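Local structure of molybdopterin synthase catalytic subunit (3RPF) at residues 30-34 against 95-101; 76-80 against 111-115; 38-42 against 85-89; 48-54 against 120-126. The protein probably converts cyclic pyranopterin phosphate (precursor Z) into molybdopterin by building in two sulfur atoms that the small partner subunit MoaD delivers. All coordinates share one frame; numbering follows the deposited sequence.

Contact 1. Residues 30-34 against 95-101; sequences FGAFC and VSMGKNR. With SO4 (sulfate ion), chain E.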
# COMPACT_ATOMS: atom_id res chain seq x y z
N PHE A 30 -14.46 6.31 5.45
CA PHE A 30 -13.05 6.01 5.67
C PHE A 30 -12.12 7.10 5.16
O PHE A 30 -12.46 7.81 4.21
CB PHE A 30 -12.67 4.68 4.98
CG PHE A 30 -13.23 3.46 5.67
CD1 PHE A 30 -13.69 3.54 6.97
CD2 PHE A 30 -13.26 2.23 5.02
CE1 PHE A 30 -14.19 2.42 7.62
CE2 PHE A 30 -13.77 1.10 5.65
CZ PHE A 30 -14.23 1.19 6.96
N GLY A 31 -10.94 7.21 5.76
CA GLY A 31 -10.02 8.29 5.42
C GLY A 31 -8.72 7.76 4.85
O GLY A 31 -7.89 8.54 4.37
N ALA A 32 -8.54 6.44 4.91
CA ALA A 32 -7.30 5.81 4.41
C ALA A 32 -7.57 4.56 3.60
O ALA A 32 -8.32 3.67 4.02
CB ALA A 32 -6.35 5.49 5.56
N PHE A 33 -6.92 4.48 2.44
CA PHE A 33 -7.27 3.45 1.46
C PHE A 33 -5.97 2.92 0.85
O PHE A 33 -5.33 3.63 0.06
CB PHE A 33 -8.18 4.11 0.41
CG PHE A 33 -8.68 3.18 -0.68
CD1 PHE A 33 -9.77 2.36 -0.48
CD2 PHE A 33 -8.09 3.20 -1.94
CE1 PHE A 33 -10.25 1.54 -1.51
CE2 PHE A 33 -8.55 2.39 -2.96
CZ PHE A 33 -9.64 1.56 -2.74
N CYS A 34 -5.57 1.70 1.23
CA CYS A 34 -4.35 1.09 0.70
C CYS A 34 -4.65 -0.07 -0.23
O CYS A 34 -5.39 -0.99 0.13
CB CYS A 34 -3.51 0.53 1.84
SG CYS A 34 -3.38 1.59 3.28
N VAL A 95 -7.08 -4.83 -0.56
CA VAL A 95 -7.31 -3.49 -0.04
C VAL A 95 -7.39 -3.57 1.47
O VAL A 95 -7.94 -4.52 2.03
CB VAL A 95 -8.63 -2.91 -0.58
CG1 VAL A 95 -9.80 -3.83 -0.21
CG2 VAL A 95 -8.86 -1.50 -0.06
N SER A 96 -6.80 -2.57 2.12
CA SER A 96 -6.89 -2.42 3.55
C SER A 96 -7.30 -0.98 3.71
O SER A 96 -6.58 -0.08 3.24
CB SER A 96 -5.51 -2.63 4.17
OG SER A 96 -5.53 -2.32 5.56
N MSE A 97 -8.46 -0.74 4.32
CA MSE A 97 -8.95 0.65 4.44
C MSE A 97 -9.61 0.87 5.78
O MSE A 97 -10.10 -0.07 6.40
CB MSE A 97 -9.95 0.96 3.31
CG MSE A 97 -11.06 -0.11 3.18
SE MSE A 97 -12.29 0.18 1.68
CE MSE A 97 -12.85 -1.67 1.33
N GLY A 98 -9.60 2.11 6.25
CA GLY A 98 -10.24 2.38 7.50
C GLY A 98 -10.30 3.86 7.80
O GLY A 98 -9.99 4.73 6.96
N LYS A 99 -10.69 4.15 9.03
CA LYS A 99 -10.77 5.52 9.47
C LYS A 99 -9.39 6.16 9.46
O LYS A 99 -9.23 7.24 8.88
CB LYS A 99 -11.40 5.57 10.86
CG LYS A 99 -11.38 6.93 11.52
CD LYS A 99 -12.27 6.92 12.77
CE LYS A 99 -11.84 7.97 13.79
NZ LYS A 99 -13.00 8.62 14.48
N ASN A 100 -8.40 5.49 10.06
CA ASN A 100 -7.06 6.05 10.24
C ASN A 100 -5.99 5.29 9.44
O ASN A 100 -6.12 4.09 9.23
CB ASN A 100 -6.68 6.04 11.72
CG ASN A 100 -7.50 7.01 12.54
OD1 ASN A 100 -8.37 6.61 13.31
ND2 ASN A 100 -7.23 8.30 12.37
N ARG A 101 -4.95 5.98 9.00
CA ARG A 101 -3.96 5.31 8.15
C ARG A 101 -3.10 4.31 8.92
O ARG A 101 -2.58 3.37 8.35
CB ARG A 101 -3.05 6.32 7.44
CG ARG A 101 -1.79 6.63 8.22
CD ARG A 101 -0.85 7.56 7.45
NE ARG A 101 0.40 7.75 8.17
CZ ARG A 101 0.54 8.56 9.21
NH1 ARG A 101 1.71 8.68 9.82
NH2 ARG A 101 -0.50 9.25 9.66
S SO4 E . -4.62 9.72 9.31
O1 SO4 E . -4.62 8.83 10.47
O2 SO4 E . -5.54 9.22 8.29
O3 SO4 E . -5.04 11.04 9.74
O4 SO4 E . -3.28 9.79 8.72
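The carbonyl oxygen of Gly98 is gripped by two successive amides: Gly31 N donates to Gly98 O over 2.9 Å, and Ala32 N reaches the same oxygen over 3.0 Å. The two donors arrive differently, Ala32 N nearly along the C=O axis and Gly31 N tilted 28° from the carbonyl plane. Two residues opposed to one make this a classic beta bulge, placed where the antiparallel pairing of strands 32-39 and 90-98 begins. Further along, Cys34 and Ser96 exchange a reciprocal pair of backbone bonds, while Ser96 OG turns to Ala104 O in helix 101-118.

Phe30 lays its ring over the bulge. Gly98 CA sits beneath the centre of one ring face, 3.7 Å from the centroid, a CH-pi contact. Selenomethionine Met97 crosses Phe30 at about a right angle, with its CG 3.7 Å from Phe30 CD2. Met97 CG lies between its own backbone N and carbonyl carbon (chi1 50°), and the extended chain beyond brings SE in plane to the edge of the Phe33 ring, 4.0 Å from Phe33 CD1, as a Met-aromatic contact.

Past the strand, Arg101 holds a sulfate, probably from the crystallisation liquor. Arg101 NH2 meets SO4 O4 at 3.0 Å, with that oxygen in the guanidinium plane, while Arg101 N and Asn100 ND2 bond to SO4 O1. Both residues are assigned to substrate binding by similarity, so the turn from the end of strand 90-98 into helix 101-118, beside the bulge, resembles an anion-binding site, consistent with a place for the substrate's phosphate.

Contact 2. Residues 76-80 against 111-115; sequences LKMAH and FIEDF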
# COMPACT_ATOMS: atom_id res chain seq x y z
N LEU A 76 -10.48 -5.38 5.39
CA LEU A 76 -9.47 -6.03 4.57
C LEU A 76 -10.15 -7.00 3.64
O LEU A 76 -10.85 -7.92 4.09
CB LEU A 76 -8.47 -6.75 5.47
CG LEU A 76 -7.33 -7.51 4.78
CD1 LEU A 76 -6.40 -6.56 4.01
CD2 LEU A 76 -6.55 -8.32 5.81
N LYS A 77 -9.98 -6.80 2.33
CA LYS A 77 -10.56 -7.72 1.35
C LYS A 77 -9.56 -8.03 0.27
O LYS A 77 -8.59 -7.29 0.08
CB LYS A 77 -11.82 -7.11 0.72
CG LYS A 77 -12.89 -6.80 1.76
CD LYS A 77 -14.12 -6.20 1.12
CE LYS A 77 -15.22 -6.02 2.16
NZ LYS A 77 -16.49 -5.53 1.55
N MSE A 78 -9.78 -9.14 -0.44
CA MSE A 78 -8.88 -9.52 -1.51
C MSE A 78 -9.61 -10.25 -2.63
O MSE A 78 -10.75 -10.73 -2.47
CB MSE A 78 -7.76 -10.41 -0.96
CG MSE A 78 -8.27 -11.79 -0.51
SE MSE A 78 -6.81 -13.09 -0.30
CE MSE A 78 -6.51 -13.45 -2.19
N ALA A 79 -8.94 -10.31 -3.78
CA ALA A 79 -9.42 -11.09 -4.91
C ALA A 79 -8.20 -11.71 -5.53
O ALA A 79 -7.11 -11.14 -5.49
CB ALA A 79 -10.10 -10.19 -5.92
N HIS A 80 -8.36 -12.89 -6.12
CA HIS A 80 -7.24 -13.57 -6.74
C HIS A 80 -7.75 -14.35 -7.94
O HIS A 80 -8.87 -14.86 -7.92
CB HIS A 80 -6.55 -14.51 -5.74
CG HIS A 80 -5.15 -14.87 -6.11
ND1 HIS A 80 -4.84 -15.65 -7.21
CD2 HIS A 80 -3.96 -14.54 -5.54
CE1 HIS A 80 -3.53 -15.78 -7.30
NE2 HIS A 80 -2.98 -15.12 -6.30
N PHE A 111 -0.32 -8.36 6.22
CA PHE A 111 -1.10 -9.29 5.42
C PHE A 111 -0.36 -9.75 4.17
O PHE A 111 -0.28 -10.95 3.90
CB PHE A 111 -2.42 -8.67 4.98
CG PHE A 111 -3.19 -9.53 4.00
CD1 PHE A 111 -3.79 -10.70 4.43
CD2 PHE A 111 -3.30 -9.17 2.67
CE1 PHE A 111 -4.50 -11.50 3.56
CE2 PHE A 111 -4.01 -9.98 1.78
CZ PHE A 111 -4.61 -11.15 2.24
N ILE A 112 0.17 -8.81 3.40
CA ILE A 112 0.79 -9.16 2.13
C ILE A 112 1.94 -10.13 2.33
O ILE A 112 2.12 -11.07 1.56
CB ILE A 112 1.26 -7.90 1.34
CG1 ILE A 112 0.05 -7.01 1.04
CG2 ILE A 112 1.94 -8.32 0.04
CD1 ILE A 112 0.42 -5.67 0.39
N GLU A 113 2.72 -9.92 3.39
CA GLU A 113 3.86 -10.79 3.70
C GLU A 113 3.38 -12.18 4.11
O GLU A 113 3.91 -13.19 3.64
CB GLU A 113 4.72 -10.17 4.80
CG GLU A 113 5.88 -11.05 5.30
CD GLU A 113 7.01 -11.20 4.29
OE1 GLU A 113 6.84 -10.80 3.12
OE2 GLU A 113 8.08 -11.74 4.66
N ASP A 114 2.36 -12.24 4.96
CA ASP A 114 1.80 -13.53 5.36
C ASP A 114 1.21 -14.25 4.17
O ASP A 114 1.38 -15.46 4.01
CB ASP A 114 0.74 -13.34 6.44
CG ASP A 114 0.45 -14.63 7.19
OD1 ASP A 114 1.39 -15.16 7.81
OD2 ASP A 114 -0.70 -15.12 7.16
N PHE A 115 0.50 -13.50 3.32
CA PHE A 115 -0.11 -14.06 2.13
C PHE A 115 0.93 -14.75 1.24
O PHE A 115 0.76 -15.91 0.85
CB PHE A 115 -0.83 -12.96 1.35
CG PHE A 115 -1.38 -13.43 0.02
CD1 PHE A 115 -2.66 -13.94 -0.06
CD2 PHE A 115 -0.61 -13.38 -1.13
CE1 PHE A 115 -3.17 -14.39 -1.26
CE2 PHE A 115 -1.12 -13.83 -2.34
CZ PHE A 115 -2.41 -14.33 -2.40
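No hydrogen bond joins strand 76-80 to helix 111-115; instead, the selenium of selenomethionine Met78 lies beside two phenylalanine rings from successive turns of the helix. Met78 SE is in plane at the edge of the Phe111 ring, 3.9 Å from Phe111 CZ, and stands obliquely to the ring of Phe115. A bend at the end of the Met78 chain (chi3 -76°) turns the methyl toward the second ring, putting Met78 CE 3.6 Å from Phe115 CE1.

On one flank Leu76 sets its CD2 branch over a face of Phe111, 4.3 Å from the ring centroid, in a CH-pi contact. On the other, His80 and Phe115 meet rim to rim with their planes 32° apart, and His80 CD2 comes to 3.5 Å from Phe115 CZ. The polar end of His80 serves the partner protein: its NE2 is hydrogen-bonded to Gly74 N of the Molybdopterin converting factor chain.

The helix thus packs across the mixed sheet of an alpha/beta fold, with Phe62 and Trp65 of helix 55-71 adding further aromatic neighbours to Phe111. Cohesion here rests on dispersion and on Met-aromatic contacts made by selenium, while the imidazole at the border of this apolar layer makes a polar bond to the carrier's glycine tail.

Contact 3. Residues 38-42 against 85-89; sequences GIVRK and VLIGQ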
# COMPACT_ATOMS: atom_id res chain seq x y z
N GLY A 38 -1.04 -7.20 -7.86
CA GLY A 38 -0.00 -8.04 -8.45
C GLY A 38 -0.30 -8.24 -9.92
O GLY A 38 -1.37 -8.76 -10.28
N ILE A 39 0.63 -7.82 -10.77
CA ILE A 39 0.44 -7.81 -12.21
C ILE A 39 1.40 -8.79 -12.84
O ILE A 39 2.58 -8.80 -12.50
CB ILE A 39 0.76 -6.43 -12.79
CG1 ILE A 39 -0.18 -5.37 -12.21
CG2 ILE A 39 0.72 -6.47 -14.32
CD1 ILE A 39 0.33 -3.96 -12.38
N VAL A 40 0.91 -9.63 -13.75
CA VAL A 40 1.78 -10.59 -14.40
C VAL A 40 2.70 -9.86 -15.36
O VAL A 40 2.26 -9.15 -16.26
CB VAL A 40 0.96 -11.67 -15.14
CG1 VAL A 40 1.89 -12.56 -15.95
CG2 VAL A 40 0.15 -12.51 -14.14
N ARG A 41 4.00 -10.02 -15.17
CA ARG A 41 4.94 -9.36 -16.05
C ARG A 41 5.60 -10.38 -16.97
O ARG A 41 5.67 -11.57 -16.66
CB ARG A 41 5.98 -8.58 -15.26
CG ARG A 41 6.68 -9.36 -14.18
CD ARG A 41 7.73 -8.49 -13.49
NE ARG A 41 8.69 -7.93 -14.44
CZ ARG A 41 9.82 -8.54 -14.81
NH1 ARG A 41 10.14 -9.73 -14.31
NH2 ARG A 41 10.64 -7.96 -15.68
N LYS A 42 6.06 -9.89 -18.12
CA LYS A 42 6.76 -10.74 -19.07
C LYS A 42 8.16 -11.02 -18.55
O LYS A 42 8.96 -10.10 -18.36
CB LYS A 42 6.81 -10.08 -20.44
CG LYS A 42 7.71 -10.82 -21.42
CD LYS A 42 7.64 -10.19 -22.80
CE LYS A 42 8.70 -10.77 -23.73
NZ LYS A 42 8.58 -10.22 -25.12
N VAL A 85 -3.64 -16.34 -16.43
CA VAL A 85 -3.57 -14.90 -16.47
C VAL A 85 -2.41 -14.49 -17.38
O VAL A 85 -1.28 -14.85 -17.15
CB VAL A 85 -3.37 -14.34 -15.06
CG1 VAL A 85 -3.49 -12.86 -15.05
CG2 VAL A 85 -4.34 -14.97 -14.11
N LEU A 86 -2.71 -13.73 -18.41
CA LEU A 86 -1.71 -13.32 -19.38
C LEU A 86 -0.87 -12.12 -18.96
O LEU A 86 -1.24 -11.38 -18.08
CB LEU A 86 -2.36 -13.08 -20.73
CG LEU A 86 -3.32 -14.15 -21.23
CD1 LEU A 86 -3.90 -13.77 -22.55
CD2 LEU A 86 -2.68 -15.49 -21.29
N ILE A 87 0.24 -11.92 -19.65
CA ILE A 87 1.16 -10.84 -19.37
C ILE A 87 0.40 -9.54 -19.44
O ILE A 87 -0.39 -9.35 -20.33
CB ILE A 87 2.20 -10.71 -20.47
CG1 ILE A 87 3.17 -11.88 -20.45
CG2 ILE A 87 2.85 -9.36 -20.41
CD1 ILE A 87 3.68 -12.21 -19.12
N GLY A 88 0.66 -8.66 -18.50
CA GLY A 88 -0.02 -7.38 -18.44
C GLY A 88 -1.30 -7.40 -17.63
O GLY A 88 -1.83 -6.33 -17.29
N GLN A 89 -1.81 -8.59 -17.32
CA GLN A 89 -3.06 -8.71 -16.58
C GLN A 89 -2.82 -8.92 -15.08
O GLN A 89 -1.74 -9.39 -14.68
CB GLN A 89 -3.92 -9.85 -17.14
CG GLN A 89 -4.26 -9.70 -18.61
CD GLN A 89 -5.31 -10.69 -19.09
OE1 GLN A 89 -5.31 -11.86 -18.70
NE2 GLN A 89 -6.22 -10.21 -19.94
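Two short backbone bonds tie the end of strand 32-39 to a type II turn running from Leu86 to Gln89: Val40 N donates a hydrogen bond to Gln89 O over 2.8 Å at a nearly straight 170°, and Gly88 N donates one to Val40 O over 2.8 Å. Gly88 takes the positive phi of the turn's third position (89°), backbone angles that suit a glycine, and Gln89 N closes the turn on Leu86 O.

Val40 fills the angle between the two segments, its branches parting to different neighbours. CG2 touches Val85 CG1 at 3.8 Å, and CG1, anti to the backbone N (chi1 173°), meets Ile87 CD1 at 3.7 Å. This joins the exit of the mixed sheet to the turn following edge strand 84-86 of the antiparallel sheet, and Ile39, Val40 and Arg41 are assigned to substrate binding by similarity. Ile87 reaches over the chain beyond Val40, its CD1 lying 3.4 Å from Lys42 CA. Arg41 NE bonds to Asn29 O of the second MoaE subunit, and Lys42 N to Asn29 OD1 of that chain.

Contact 4. Residues 48-54 against 120-126; sequences GLSFDIY and PIWKYDL. With EDO (1,2-ethanediol), chain G.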
# COMPACT_ATOMS: atom_id res chain seq x y z
N GLY A 48 2.31 -16.01 -19.75
CA GLY A 48 1.61 -15.53 -18.56
C GLY A 48 1.78 -16.54 -17.45
O GLY A 48 2.70 -17.37 -17.48
N LEU A 49 0.89 -16.48 -16.45
CA LEU A 49 0.97 -17.41 -15.34
C LEU A 49 -0.36 -18.12 -15.21
O LEU A 49 -1.37 -17.70 -15.79
CB LEU A 49 1.27 -16.67 -14.04
CG LEU A 49 2.51 -15.77 -13.93
CD1 LEU A 49 2.46 -14.97 -12.62
CD2 LEU A 49 3.81 -16.56 -14.03
N SER A 50 -0.36 -19.21 -14.45
CA SER A 50 -1.59 -19.93 -14.16
C SER A 50 -1.61 -20.30 -12.69
O SER A 50 -0.55 -20.54 -12.09
CB SER A 50 -1.71 -21.17 -15.03
OG SER A 50 -3.01 -21.73 -14.91
N PHE A 51 -2.79 -20.31 -12.08
CA PHE A 51 -2.87 -20.57 -10.64
C PHE A 51 -3.83 -21.72 -10.30
O PHE A 51 -4.90 -21.85 -10.91
CB PHE A 51 -3.30 -19.30 -9.90
CG PHE A 51 -2.35 -18.13 -10.07
CD1 PHE A 51 -1.27 -17.96 -9.20
CD2 PHE A 51 -2.54 -17.21 -11.07
CE1 PHE A 51 -0.39 -16.88 -9.35
CE2 PHE A 51 -1.67 -16.11 -11.23
CZ PHE A 51 -0.60 -15.96 -10.36
N ASP A 52 -3.43 -22.57 -9.35
CA ASP A 52 -4.37 -23.46 -8.67
C ASP A 52 -4.62 -22.94 -7.25
O ASP A 52 -3.70 -22.41 -6.61
CB ASP A 52 -3.82 -24.88 -8.56
CG ASP A 52 -3.74 -25.59 -9.90
OD1 ASP A 52 -4.46 -25.21 -10.86
OD2 ASP A 52 -2.94 -26.55 -9.99
N ILE A 53 -5.85 -23.09 -6.76
CA ILE A 53 -6.20 -22.61 -5.43
C ILE A 53 -6.89 -23.68 -4.59
O ILE A 53 -7.84 -24.34 -5.06
CB ILE A 53 -7.12 -21.38 -5.50
CG1 ILE A 53 -6.42 -20.22 -6.21
CG2 ILE A 53 -7.55 -20.95 -4.09
CD1 ILE A 53 -7.25 -18.96 -6.27
N TYR A 54 -6.43 -23.88 -3.35
CA TYR A 54 -7.17 -24.75 -2.39
C TYR A 54 -8.26 -23.88 -1.76
O TYR A 54 -8.01 -23.18 -0.78
CB TYR A 54 -6.21 -25.27 -1.32
CG TYR A 54 -6.76 -26.31 -0.34
CD1 TYR A 54 -5.90 -27.01 0.51
CD2 TYR A 54 -8.12 -26.59 -0.24
CE1 TYR A 54 -6.36 -27.94 1.41
CE2 TYR A 54 -8.60 -27.53 0.66
CZ TYR A 54 -7.71 -28.20 1.48
OH TYR A 54 -8.17 -29.13 2.38
N PRO A 120 -2.66 -20.84 0.44
CA PRO A 120 -2.58 -22.11 -0.29
C PRO A 120 -2.90 -21.87 -1.76
O PRO A 120 -4.03 -22.10 -2.19
CB PRO A 120 -3.65 -22.97 0.38
CG PRO A 120 -4.69 -21.95 0.86
CD PRO A 120 -3.89 -20.73 1.25
N ILE A 121 -1.92 -21.36 -2.49
CA ILE A 121 -2.06 -21.07 -3.92
C ILE A 121 -0.79 -21.52 -4.64
O ILE A 121 0.31 -21.30 -4.12
CB ILE A 121 -2.28 -19.58 -4.17
CG1 ILE A 121 -3.58 -19.10 -3.51
CG2 ILE A 121 -2.28 -19.29 -5.66
CD1 ILE A 121 -3.83 -17.57 -3.64
N TRP A 122 -0.94 -22.14 -5.81
CA TRP A 122 0.21 -22.67 -6.55
C TRP A 122 0.36 -21.99 -7.91
O TRP A 122 -0.62 -21.82 -8.64
CB TRP A 122 0.12 -24.20 -6.71
CG TRP A 122 0.15 -24.87 -5.38
CD1 TRP A 122 1.25 -25.27 -4.69
CD2 TRP A 122 -0.98 -25.16 -4.55
NE1 TRP A 122 0.88 -25.79 -3.47
CE2 TRP A 122 -0.49 -25.73 -3.36
CE3 TRP A 122 -2.35 -24.97 -4.69
CZ2 TRP A 122 -1.33 -26.14 -2.33
CZ3 TRP A 122 -3.18 -25.38 -3.66
CH2 TRP A 122 -2.67 -25.96 -2.50
N LYS A 123 1.58 -21.60 -8.23
CA LYS A 123 1.84 -20.80 -9.42
C LYS A 123 2.61 -21.59 -10.45
O LYS A 123 3.54 -22.32 -10.11
CB LYS A 123 2.62 -19.53 -9.05
CG LYS A 123 3.13 -18.75 -10.25
CD LYS A 123 3.53 -17.31 -9.87
CE LYS A 123 4.86 -17.27 -9.15
NZ LYS A 123 5.23 -15.87 -8.74
N TYR A 124 2.23 -21.41 -11.71
CA TYR A 124 2.90 -22.04 -12.84
C TYR A 124 3.23 -20.97 -13.89
O TYR A 124 2.40 -20.09 -14.16
CB TYR A 124 1.99 -23.06 -13.49
CG TYR A 124 1.44 -24.12 -12.56
CD1 TYR A 124 1.98 -25.40 -12.54
CD2 TYR A 124 0.37 -23.85 -11.72
CE1 TYR A 124 1.47 -26.39 -11.69
CE2 TYR A 124 -0.15 -24.82 -10.87
CZ TYR A 124 0.41 -26.08 -10.86
OH TYR A 124 -0.11 -27.05 -10.01
N ASP A 125 4.40 -21.06 -14.49
CA ASP A 125 4.73 -20.26 -15.66
C ASP A 125 4.00 -20.84 -16.87
O ASP A 125 3.96 -22.04 -17.03
CB ASP A 125 6.24 -20.29 -15.90
CG ASP A 125 7.03 -19.54 -14.85
OD1 ASP A 125 6.59 -18.46 -14.45
OD2 ASP A 125 8.09 -20.03 -14.41
N LEU A 126 3.44 -20.02 -17.73
CA LEU A 126 2.83 -20.53 -18.95
C LEU A 126 3.86 -20.40 -20.07
O LEU A 126 4.16 -19.30 -20.50
CB LEU A 126 1.60 -19.72 -19.33
CG LEU A 126 0.28 -20.10 -18.68
CD1 LEU A 126 -0.90 -19.41 -19.31
CD2 LEU A 126 0.12 -21.58 -18.69
C1 EDO G . -11.26 -26.24 -4.09
O1 EDO G . -9.84 -26.40 -3.98
C2 EDO G . -11.90 -27.03 -2.95
O2 EDO G . -11.34 -26.60 -1.71
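Strands 48-53 and 121-127 form the central antiparallel pair of the four-stranded sheet that receives the sulfur carrier, and Lys123, Tyr124 and Asp125 on it are assigned to substrate binding by similarity. Reciprocal backbone bonds join Ser50 with Tyr124 and Asp52 with Trp122; the pairing extends to Tyr54 N, which donates to Pro120 O over 3.2 Å.

The face carrying Leu49, Phe51 and Ile53 mixes apolar side chains with the charged Lys123 and Asp125. Lys123 runs beside Phe51, pointing the same way, and its aliphatic CD packs 4.0 Å from Phe51 CE1 and 3.8 Å from Leu49 CD1. A bend at chi3 (76°) then turns the end of the lysine chain. Ile121 CG2 lies 3.9 Å from Phe51 CD1, and Asp125 lies alongside Leu49.

On the face of Ser50 and Asp52 the character is polar and aromatic. The carboxylate of Asp52 and the ring of Tyr124 cross with their planes 64° apart. Arg131 serves Asp52 OD1 and Ser50 OG and forms a cation-pi contact with Tyr124, while the carboxylate of Asp125 on the other face pairs with Arg137. Trp122 turns the edge of its indole to the backbone of Ile53 and Tyr54. Both aromatic residues also meet the Molybdopterin converting factor chain, Trp122 NE1 bonding to its Pro69 O and Tyr54 stacking on its Phe8 and bonding through OH to its Asp49. Close to the strand end, Tyr54 CB rests 3.8 Å from both Pro120 CB and Trp122 CH2.

How the contacts relate
Contact 2 is the buried centre, about 4 Å from the middle of the chain, and is wholly apolar and aromatic across its segments; contacts 1 and 3 are partly buried and lean on backbone bonds. Contacts 1 and 3 share strand 32-39, yet their centres lie about 27 Å apart, and both touch the second MoaE subunit. Contact 1 joins contact 2 through neighbouring strands of the mixed sheet, with Leu76 CD1 packing on Ser96. Contact 4, buried in the other sheet, also rests on a backbone ladder, one face apolar and charged, the other polar and aromatic; Ile121 meets His80 and Phe115 of contact 2, while Leu49 packs against Val40 of contact 3.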